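Local coordinates for protein-glutaminase (Chryseobacterium proteolyticum, PDB 2ZK9) that probably hydrolyses the side-chain amide of glutamine residues within proteins, turning them into glutamate and releasing ammonia, at residues F35-D40 / T164-L169; G41-A46 / W80-A85; E61-Y66 / Y134-G139. One frame throughout, in Å; residues are numbered along the deposited sequence.

Contact 1. Residues F35-D40 / T164-L169; sequences FRYPVD and TKFSLL
F166, next along from K165, offers the face of its ring to Y37. The edge of Y37 points at that face in a T-shaped pair, with centroids 5.3 Å apart and planes at 71°. Y37 CE2 sits over the rim of the F166 ring, while F166 CE2 comes to 3.9 Å from the backbone C of D40. S167 contributes its carbonyl: R36 NH2 donates to S167 O at 3.0 Å, with the oxygen almost in the guanidinium plane. The R36 chain is extended from CG to NE, which carries the guanidinium across to this carbonyl. A water also accepts from R36 NE at 2.9 Å and lies 2.7 Å from L169 O. L169 closes the contact by setting its CB over the centre of the Y37 ring, 3.7 Å from the centroid, in a CH-pi contact. L169 CD1 reaches the same ring at CE2 and CZ. The hydroxyl of Y37 is bonded beyond the segments, to P174 O. The arrangement is a type I beta turn, F166 to L169, closed by L169 N to F166 O and docked on the loop that leads to the start of helix 42-55, where a sodium ion is modelled.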
loop_
_atom_site.group_PDB
_atom_site.type_symbol
_atom_site.label_atom_id
_atom_site.label_comp_id
_atom_site.label_asym_id
_atom_site.label_seq_id
_atom_site.Cartn_x
_atom_site.Cartn_y
_atom_site.Cartn_z
ATOM N N PHE A 35 7.884 1.186 -3.792
ATOM C CA PHE A 35 6.992 0.222 -4.450
ATOM C C PHE A 35 7.785 -0.883 -5.171
ATOM O O PHE A 35 7.323 -2.023 -5.230
ATOM C CB PHE A 35 6.110 0.905 -5.463
ATOM C CG PHE A 35 5.130 1.895 -4.881
ATOM C CD1 PHE A 35 4.181 1.509 -3.937
ATOM C CD2 PHE A 35 5.117 3.200 -5.324
ATOM C CE1 PHE A 35 3.244 2.413 -3.467
ATOM C CE2 PHE A 35 4.170 4.099 -4.858
ATOM C CZ PHE A 35 3.254 3.712 -3.921
ATOM N N ARG A 36 8.956 -0.545 -5.694
ATOM C CA ARG A 36 9.782 -1.521 -6.408
ATOM C C ARG A 36 10.421 -2.560 -5.508
ATOM O O ARG A 36 11.060 -3.468 -6.060
ATOM C CB ARG A 36 10.873 -0.770 -7.175
ATOM C CG ARG A 36 11.859 -0.006 -6.317
ATOM C CD ARG A 36 12.849 0.765 -7.115
ATOM N NE ARG A 36 13.806 1.438 -6.256
ATOM C CZ ARG A 36 14.829 2.153 -6.652
ATOM N NH1 ARG A 36 15.028 2.314 -7.954
ATOM N NH2 ARG A 36 15.611 2.727 -5.768
ATOM N N TYR A 37 10.302 -2.429 -4.199
ATOM C CA TYR A 37 10.848 -3.363 -3.232
ATOM C C TYR A 37 9.722 -3.981 -2.440
ATOM O O TYR A 37 9.382 -3.533 -1.357
ATOM C CB TYR A 37 11.824 -2.643 -2.293
ATOM C CG TYR A 37 12.524 -3.581 -1.329
ATOM C CD1 TYR A 37 13.285 -4.626 -1.766
ATOM C CD2 TYR A 37 12.414 -3.363 0.048
ATOM C CE1 TYR A 37 13.933 -5.468 -0.850
ATOM C CE2 TYR A 37 13.057 -4.201 0.924
ATOM C CZ TYR A 37 13.812 -5.247 0.514
ATOM O OH TYR A 37 14.454 -6.033 1.447
ATOM N N PRO A 38 9.111 -5.048 -2.977
ATOM C CA PRO A 38 7.945 -5.632 -2.320
ATOM C C PRO A 38 8.243 -6.569 -1.180
ATOM O O PRO A 38 7.287 -7.099 -0.591
ATOM C CB PRO A 38 7.200 -6.349 -3.460
ATOM C CG PRO A 38 8.338 -6.772 -4.325
ATOM C CD PRO A 38 9.282 -5.572 -4.344
ATOM N N VAL A 39 9.491 -6.811 -0.836
ATOM C CA VAL A 39 9.816 -7.753 0.217
ATOM C C VAL A 39 9.149 -7.378 1.536
ATOM O O VAL A 39 8.667 -8.267 2.235
ATOM C CB VAL A 39 11.343 -7.845 0.381
ATOM C CG1 VAL A 39 11.748 -8.699 1.579
ATOM C CG2 VAL A 39 12.022 -8.397 -0.874
ATOM N N ASP A 40 9.164 -6.092 1.894
ATOM C CA ASP A 40 8.614 -5.689 3.161
ATOM C C ASP A 40 8.348 -4.191 3.069
ATOM O O ASP A 40 8.590 -3.578 2.055
ATOM C CB ASP A 40 9.548 -6.072 4.298
ATOM C CG ASP A 40 8.922 -6.411 5.627
ATOM O OD1 ASP A 40 9.479 -7.265 6.338
ATOM O OD2 ASP A 40 7.887 -5.795 6.002
ATOM N N THR A 164 13.093 5.380 4.098
ATOM C CA THR A 164 14.466 5.763 3.897
ATOM C C THR A 164 15.388 4.563 3.977
ATOM O O THR A 164 16.288 4.402 3.130
ATOM C CB THR A 164 14.864 6.868 4.878
ATOM O OG1 THR A 164 14.082 8.022 4.560
ATOM C CG2 THR A 164 16.315 7.222 4.761
ATOM N N LYS A 165 15.159 3.680 4.942
ATOM C CA LYS A 165 15.990 2.478 5.031
ATOM C C LYS A 165 15.917 1.611 3.800
ATOM O O LYS A 165 16.922 0.961 3.426
ATOM C CB LYS A 165 15.600 1.703 6.273
ATOM C CG LYS A 165 16.388 2.194 7.479
ATOM C CD LYS A 165 16.067 1.388 8.732
ATOM C CE LYS A 165 16.741 2.058 9.927
ATOM N NZ LYS A 165 18.225 1.984 9.794
ATOM N N PHE A 166 14.791 1.563 3.128
ATOM C CA PHE A 166 14.599 0.735 1.960
ATOM C C PHE A 166 14.802 1.450 0.641
ATOM O O PHE A 166 14.611 0.862 -0.440
ATOM C CB PHE A 166 13.229 0.046 1.978
ATOM C CG PHE A 166 12.969 -0.887 3.145
ATOM C CD1 PHE A 166 13.954 -1.392 3.974
ATOM C CD2 PHE A 166 11.667 -1.330 3.370
ATOM C CE1 PHE A 166 13.645 -2.275 4.998
ATOM C CE2 PHE A 166 11.375 -2.188 4.384
ATOM C CZ PHE A 166 12.359 -2.656 5.214
ATOM N N SER A 167 15.211 2.713 0.659
ATOM C CA SER A 167 15.249 3.583 -0.495
ATOM C C SER A 167 16.012 3.011 -1.664
ATOM O O SER A 167 15.573 3.214 -2.803
ATOM C CB SER A 167 15.838 4.921 -0.099
ATOM O OG SER A 167 17.142 4.860 0.459
ATOM N N LEU A 168 17.167 2.391 -1.416
ATOM C CA LEU A 168 18.004 1.902 -2.524
ATOM C C LEU A 168 17.660 0.495 -2.989
ATOM O O LEU A 168 18.302 -0.008 -3.934
ATOM C CB LEU A 168 19.485 1.982 -2.055
ATOM C CG LEU A 168 19.882 3.338 -1.506
ATOM C CD1 LEU A 168 21.339 3.228 -1.037
ATOM C CD2 LEU A 168 19.634 4.384 -2.589
ATOM N N LEU A 169 16.728 -0.156 -2.326
ATOM C CA LEU A 169 16.446 -1.567 -2.534
ATOM C C LEU A 169 15.393 -1.738 -3.620
ATOM O O LEU A 169 14.503 -0.925 -3.785
ATOM C CB LEU A 169 16.002 -2.217 -1.236
ATOM C CG LEU A 169 16.926 -2.007 -0.012
ATOM C CD1 LEU A 169 16.369 -2.685 1.199
ATOM C CD2 LEU A 169 18.375 -2.402 -0.307
HETATM O O HOH W 1 13.201 1.439 -3.453
#

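Contact 2. Residues G41-A46 / W80-A85; sequences GCYARA and WSYHVA. With NA (sodium ion), chain B.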
loop_
_atom_site.group_PDB
_atom_site.type_symbol
_atom_site.label_atom_id
_atom_site.label_comp_id
_atom_site.label_asym_id
_atom_site.label_seq_id
_atom_site.Cartn_x
_atom_site.Cartn_y
_atom_site.Cartn_z
ATOM N N GLY A 41 7.844 -3.660 4.186
ATOM C CA GLY A 41 7.556 -2.244 4.276
ATOM C C GLY A 41 6.203 -1.823 3.708
ATOM O O GLY A 41 5.942 -0.626 3.558
ATOM N N CYS A 42 5.305 -2.783 3.468
ATOM C CA CYS A 42 3.963 -2.450 2.917
ATOM C C CYS A 42 3.223 -1.465 3.785
ATOM O O CYS A 42 2.524 -0.579 3.284
ATOM C CB CYS A 42 3.144 -3.704 2.751
ATOM S SG CYS A 42 2.943 -4.722 4.181
ATOM N N TYR A 43 3.351 -1.612 5.096
ATOM C CA TYR A 43 2.682 -0.736 6.062
ATOM C C TYR A 43 3.118 0.686 5.855
ATOM O O TYR A 43 2.310 1.622 5.940
ATOM C CB TYR A 43 2.944 -1.301 7.473
ATOM C CG TYR A 43 4.388 -1.567 7.762
ATOM C CD1 TYR A 43 5.017 -2.772 7.522
ATOM C CD2 TYR A 43 5.188 -0.542 8.266
ATOM C CE1 TYR A 43 6.368 -2.984 7.788
ATOM C CE2 TYR A 43 6.497 -0.718 8.547
ATOM C CZ TYR A 43 7.104 -1.944 8.311
ATOM O OH TYR A 43 8.446 -2.084 8.593
ATOM N N ALA A 44 4.423 0.903 5.647
ATOM C CA ALA A 44 4.963 2.249 5.439
ATOM C C ALA A 44 4.520 2.790 4.099
ATOM O O ALA A 44 4.149 3.962 3.973
ATOM C CB ALA A 44 6.471 2.199 5.572
ATOM N N ARG A 45 4.554 1.953 3.046
ATOM C CA ARG A 45 4.090 2.442 1.743
ATOM C C ARG A 45 2.645 2.909 1.821
ATOM O O ARG A 45 2.278 3.929 1.263
ATOM C CB ARG A 45 4.286 1.400 0.657
ATOM C CG ARG A 45 5.717 0.919 0.453
ATOM C CD ARG A 45 5.929 0.205 -0.838
ATOM N NE ARG A 45 5.055 -0.966 -1.084
ATOM C CZ ARG A 45 5.280 -2.171 -0.608
ATOM N NH1 ARG A 45 6.316 -2.474 0.139
ATOM N NH2 ARG A 45 4.408 -3.161 -0.865
ATOM N N ALA A 46 1.804 2.126 2.511
ATOM C CA ALA A 46 0.379 2.461 2.601
ATOM C C ALA A 46 0.160 3.737 3.361
ATOM O O ALA A 46 -0.660 4.578 2.995
ATOM C CB ALA A 46 -0.399 1.301 3.201
ATOM N N TRP A 80 4.582 -13.463 1.792
ATOM C CA TRP A 80 4.124 -12.618 2.879
ATOM C C TRP A 80 3.163 -13.351 3.790
ATOM O O TRP A 80 2.445 -14.216 3.330
ATOM C CB TRP A 80 3.397 -11.450 2.266
ATOM C CG TRP A 80 4.100 -10.453 1.450
ATOM C CD1 TRP A 80 5.375 -9.949 1.563
ATOM C CD2 TRP A 80 3.462 -9.799 0.337
ATOM N NE1 TRP A 80 5.548 -9.008 0.581
ATOM C CE2 TRP A 80 4.392 -8.882 -0.166
ATOM C CE3 TRP A 80 2.191 -9.854 -0.260
ATOM C CZ2 TRP A 80 4.084 -8.068 -1.231
ATOM C CZ3 TRP A 80 1.905 -9.019 -1.317
ATOM C CH2 TRP A 80 2.850 -8.134 -1.759
ATOM N N SER A 81 3.091 -12.917 5.056
ATOM C CA SER A 81 2.039 -13.347 5.950
ATOM C C SER A 81 0.878 -12.368 5.929
ATOM O O SER A 81 -0.247 -12.756 6.333
ATOM C CB SER A 81 2.559 -13.511 7.358
ATOM O OG SER A 81 3.124 -12.328 7.859
ATOM N N TYR A 82 1.090 -11.125 5.525
ATOM C CA TYR A 82 0.028 -10.159 5.388
ATOM C C TYR A 82 0.481 -9.137 4.329
ATOM O O TYR A 82 1.650 -9.008 4.045
ATOM C CB TYR A 82 -0.390 -9.448 6.678
ATOM C CG TYR A 82 0.496 -8.306 7.056
ATOM C CD1 TYR A 82 1.716 -8.509 7.701
ATOM C CD2 TYR A 82 0.154 -6.986 6.771
ATOM C CE1 TYR A 82 2.501 -7.406 8.018
ATOM C CE2 TYR A 82 0.910 -5.932 7.086
ATOM C CZ TYR A 82 2.103 -6.127 7.700
ATOM O OH TYR A 82 2.842 -5.028 8.040
ATOM N N HIS A 83 -0.508 -8.390 3.828
ATOM C CA HIS A 83 -0.229 -7.250 2.998
ATOM C C HIS A 83 -1.283 -6.180 3.303
ATOM O O HIS A 83 -2.356 -6.472 3.847
ATOM C CB HIS A 83 -0.222 -7.662 1.504
ATOM C CG HIS A 83 0.233 -6.549 0.573
ATOM N ND1 HIS A 83 1.281 -5.733 0.889
ATOM C CD2 HIS A 83 -0.257 -6.172 -0.610
ATOM C CE1 HIS A 83 1.421 -4.885 -0.103
ATOM N NE2 HIS A 83 0.499 -5.126 -1.069
ATOM N N VAL A 84 -0.994 -4.940 2.960
ATOM C CA VAL A 84 -1.868 -3.825 3.200
ATOM C C VAL A 84 -1.711 -2.832 2.049
ATOM O O VAL A 84 -0.612 -2.654 1.525
ATOM C CB VAL A 84 -1.598 -3.165 4.582
ATOM C CG1 VAL A 84 -0.175 -2.691 4.739
ATOM C CG2 VAL A 84 -2.575 -2.045 4.858
ATOM N N ALA A 85 -2.799 -2.155 1.722
ATOM C CA ALA A 85 -2.805 -1.036 0.819
ATOM C C ALA A 85 -3.968 -0.115 1.199
ATOM O O ALA A 85 -4.721 -0.383 2.113
ATOM C CB ALA A 85 -2.867 -1.497 -0.637
HETATM NA NA NA B . 4.892 -5.617 3.828
HETATM O O HOH W 2 1.215 -0.815 0.757
HETATM O O HOH W 3 3.571 -6.931 2.161
HETATM O O HOH W 4 4.404 -8.391 4.703
#
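C42 and H83 face each other at the start of helix 42-55, C42 CB lying 3.3 Å from H83 ND1 at the edge of the imidazole. With SG between the backbone N and the carbonyl carbon (chi1 55°), the sulfur points along the strand toward Y82. The modelled sodium ion lies only 2.2 Å from C42 SG, too short for ordinary sodium-sulfur coordination, so this bond is doubtful. A water beside the ion lies 2.9 Å from H83 ND1 and over the W80 indole, whose CH2 covers a face of the imidazole. H83 NE2 bonds to D103, so the layout is consistent with the Cys-His-Asp triad of papain-like enzymes. R45 NH2 approaches H83 CE1 at 3.5 Å, at the edge of the ring. C42 SG meets the Y82 ring obliquely, 4.4 Å from its centroid. Y82 OH reaches Y43 CD1 at 3.2 Å. With an alanine at Y82, the sulfur would probably lose its oblique contact with the phenol, and a gap would open beside the Y43 ring. V84 CG1 packs against the backbone of Y43. Helix 42-46 runs nearly parallel to strand 82-85, axes 7.2 Å apart; strand 61-66 flanks that strand, and helix 157-165 covers Y43 and A44.

Contact 3. Residues E61-Y66 / Y134-G139; sequences EKQFVY and YANTAG
E61 and T137 meet at one end of an antiparallel strand pair, 61-66 with 134-138, in the five-stranded mixed sheet of the enzyme. E61 CB packs 3.2 Å from T137 O, and E61 OE2 reaches N136 ND2 through a water; its other carboxylate oxygen forms a salt bridge with K99. K62 pairs with T137 through two backbone bonds, each 2.9 Å. Bends at chi2 (-68°) and chi4 (59°) fold its chain back so that NZ donates to G139 O at 3.0 Å, and V141 O and H47 ND1 also bind this amine. Q63, beside N136 in a non-hydrogen-bonded pair, sends NE2 to N136 OD1 at 2.8 Å, on a lone pair in the carbonyl plane, with the two amides only 19° from coplanar. R118 takes Q63 OE1 and D114 a second bond from NE2, fixing the amide's rotation. F64 makes the next hydrogen-bonded pair with A135, and its ring turns an edge to T137 OG1 at 3.5 Å. On the face shared with Q63, V65 CB touches Y134 CB at 4.2 Å. At the far end, Y66 CD2 brings its ring edge to 4.3 Å from Y134 CA.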
loop_
_atom_site.group_PDB
_atom_site.type_symbol
_atom_site.label_atom_id
_atom_site.label_comp_id
_atom_site.label_asym_id
_atom_site.label_seq_id
_atom_site.Cartn_x
_atom_site.Cartn_y
_atom_site.Cartn_z
ATOM N N GLU A 61 -9.539 4.260 3.714
ATOM C CA GLU A 61 -9.381 3.087 4.570
ATOM C C GLU A 61 -8.084 2.399 4.273
ATOM O O GLU A 61 -7.416 2.666 3.234
ATOM C CB GLU A 61 -10.571 2.127 4.325
ATOM C CG GLU A 61 -11.881 2.667 4.919
ATOM C CD GLU A 61 -13.034 1.824 4.460
ATOM O OE1 GLU A 61 -13.461 1.951 3.289
ATOM O OE2 GLU A 61 -13.498 0.925 5.253
ATOM N N LYS A 62 -7.699 1.451 5.090
ATOM C CA LYS A 62 -6.723 0.410 4.770
ATOM C C LYS A 62 -7.501 -0.874 4.526
ATOM O O LYS A 62 -8.495 -1.125 5.209
ATOM C CB LYS A 62 -5.713 0.175 5.868
ATOM C CG LYS A 62 -4.871 1.345 6.303
ATOM C CD LYS A 62 -3.877 1.812 5.246
ATOM C CE LYS A 62 -3.160 3.081 5.616
ATOM N NZ LYS A 62 -2.431 2.898 6.886
ATOM N N GLN A 63 -6.996 -1.718 3.634
ATOM C CA GLN A 63 -7.397 -3.114 3.660
ATOM C C GLN A 63 -6.147 -3.942 3.976
ATOM O O GLN A 63 -5.112 -3.782 3.330
ATOM C CB GLN A 63 -8.024 -3.596 2.353
ATOM C CG GLN A 63 -8.578 -5.011 2.462
ATOM C CD GLN A 63 -9.446 -5.440 1.312
ATOM O OE1 GLN A 63 -9.058 -6.276 0.489
ATOM N NE2 GLN A 63 -10.629 -4.832 1.186
ATOM N N PHE A 64 -6.283 -4.803 4.981
ATOM C CA PHE A 64 -5.295 -5.780 5.360
ATOM C C PHE A 64 -5.734 -7.139 4.880
ATOM O O PHE A 64 -6.889 -7.509 5.095
ATOM C CB PHE A 64 -5.098 -5.824 6.870
ATOM C CG PHE A 64 -4.487 -4.570 7.444
ATOM C CD1 PHE A 64 -3.119 -4.460 7.647
ATOM C CD2 PHE A 64 -5.261 -3.469 7.794
ATOM C CE1 PHE A 64 -2.529 -3.315 8.124
ATOM C CE2 PHE A 64 -4.693 -2.303 8.272
ATOM C CZ PHE A 64 -3.307 -2.220 8.453
ATOM N N VAL A 65 -4.830 -7.906 4.274
ATOM C CA VAL A 65 -5.122 -9.277 3.881
ATOM C C VAL A 65 -4.069 -10.163 4.520
ATOM O O VAL A 65 -2.909 -9.759 4.617
ATOM C CB VAL A 65 -5.177 -9.395 2.325
ATOM C CG1 VAL A 65 -3.912 -8.978 1.627
ATOM C CG2 VAL A 65 -5.547 -10.816 1.921
ATOM N N TYR A 66 -4.461 -11.331 4.959
ATOM C CA TYR A 66 -3.646 -12.226 5.725
ATOM C C TYR A 66 -3.689 -13.643 5.137
ATOM O O TYR A 66 -4.721 -14.027 4.631
ATOM C CB TYR A 66 -4.145 -12.333 7.179
ATOM C CG TYR A 66 -4.340 -11.004 7.869
ATOM C CD1 TYR A 66 -3.347 -10.424 8.620
ATOM C CD2 TYR A 66 -5.541 -10.332 7.748
ATOM C CE1 TYR A 66 -3.537 -9.184 9.252
ATOM C CE2 TYR A 66 -5.725 -9.124 8.366
ATOM C CZ TYR A 66 -4.729 -8.547 9.117
ATOM O OH TYR A 66 -5.001 -7.340 9.748
ATOM N N TYR A 134 -9.350 -11.159 5.645
ATOM C CA TYR A 134 -9.034 -9.773 5.294
ATOM C C TYR A 134 -9.908 -8.859 6.119
ATOM O O TYR A 134 -10.970 -9.285 6.619
ATOM C CB TYR A 134 -9.156 -9.462 3.805
ATOM C CG TYR A 134 -10.529 -9.303 3.267
ATOM C CD1 TYR A 134 -11.237 -10.452 2.880
ATOM C CD2 TYR A 134 -11.170 -8.089 3.125
ATOM C CE1 TYR A 134 -12.502 -10.350 2.383
ATOM C CE2 TYR A 134 -12.459 -7.969 2.615
ATOM C CZ TYR A 134 -13.127 -9.140 2.246
ATOM O OH TYR A 134 -14.385 -9.123 1.740
ATOM N N ALA A 135 -9.499 -7.626 6.295
ATOM C CA ALA A 135 -10.257 -6.672 7.112
ATOM C C ALA A 135 -9.979 -5.263 6.603
ATOM O O ALA A 135 -8.842 -4.926 6.291
ATOM C CB ALA A 135 -9.820 -6.788 8.553
ATOM N N ASN A 136 -10.999 -4.447 6.612
ATOM C CA ASN A 136 -10.862 -3.030 6.361
ATOM C C ASN A 136 -10.753 -2.289 7.662
ATOM O O ASN A 136 -11.410 -2.658 8.638
ATOM C CB ASN A 136 -12.059 -2.455 5.610
ATOM C CG ASN A 136 -12.164 -3.066 4.207
ATOM O OD1 ASN A 136 -11.190 -3.494 3.619
ATOM N ND2 ASN A 136 -13.347 -3.023 3.680
ATOM N N THR A 137 -9.945 -1.240 7.710
ATOM C CA THR A 137 -9.821 -0.382 8.859
ATOM C C THR A 137 -9.884 1.067 8.413
ATOM O O THR A 137 -9.670 1.399 7.257
ATOM C CB THR A 137 -8.510 -0.573 9.629
ATOM O OG1 THR A 137 -7.405 -0.089 8.840
ATOM C CG2 THR A 137 -8.223 -2.037 9.937
ATOM N N ALA A 138 -10.063 1.946 9.385
ATOM C CA ALA A 138 -9.770 3.358 9.124
ATOM C C ALA A 138 -8.348 3.507 8.621
ATOM O O ALA A 138 -7.425 2.756 8.999
ATOM C CB ALA A 138 -9.933 4.157 10.439
ATOM N N GLY A 139 -8.137 4.504 7.792
ATOM C CA GLY A 139 -6.841 4.781 7.228
ATOM C C GLY A 139 -5.755 5.027 8.226
ATOM O O GLY A 139 -4.572 4.743 7.979
HETATM O O HOH W 5 -15.148 -0.923 4.923
#

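Following the chain from the N terminus, 35-40 comes first and runs straight into 41-46, so contacts 1 and 2 share one continuous piece. Contact 1 closes the longest loop, which returns only at 164-169 and encloses the other two contacts. Inside it, contact 2 closes a short loop from helix 42-55 to strand 82-91, and contact 3 joins strand 61-66 to strand 130-138; their segments alternate, so these two loops cross. Strand 61-66 is the shared element, hydrogen-bonded to 82-91 along one edge (H83 N to V65 O) and to 130-138 along the other. P38 O and W80 NE1 tie contact 1 to contact 2, whereas contact 3 lies across the chain's centre from contact 1.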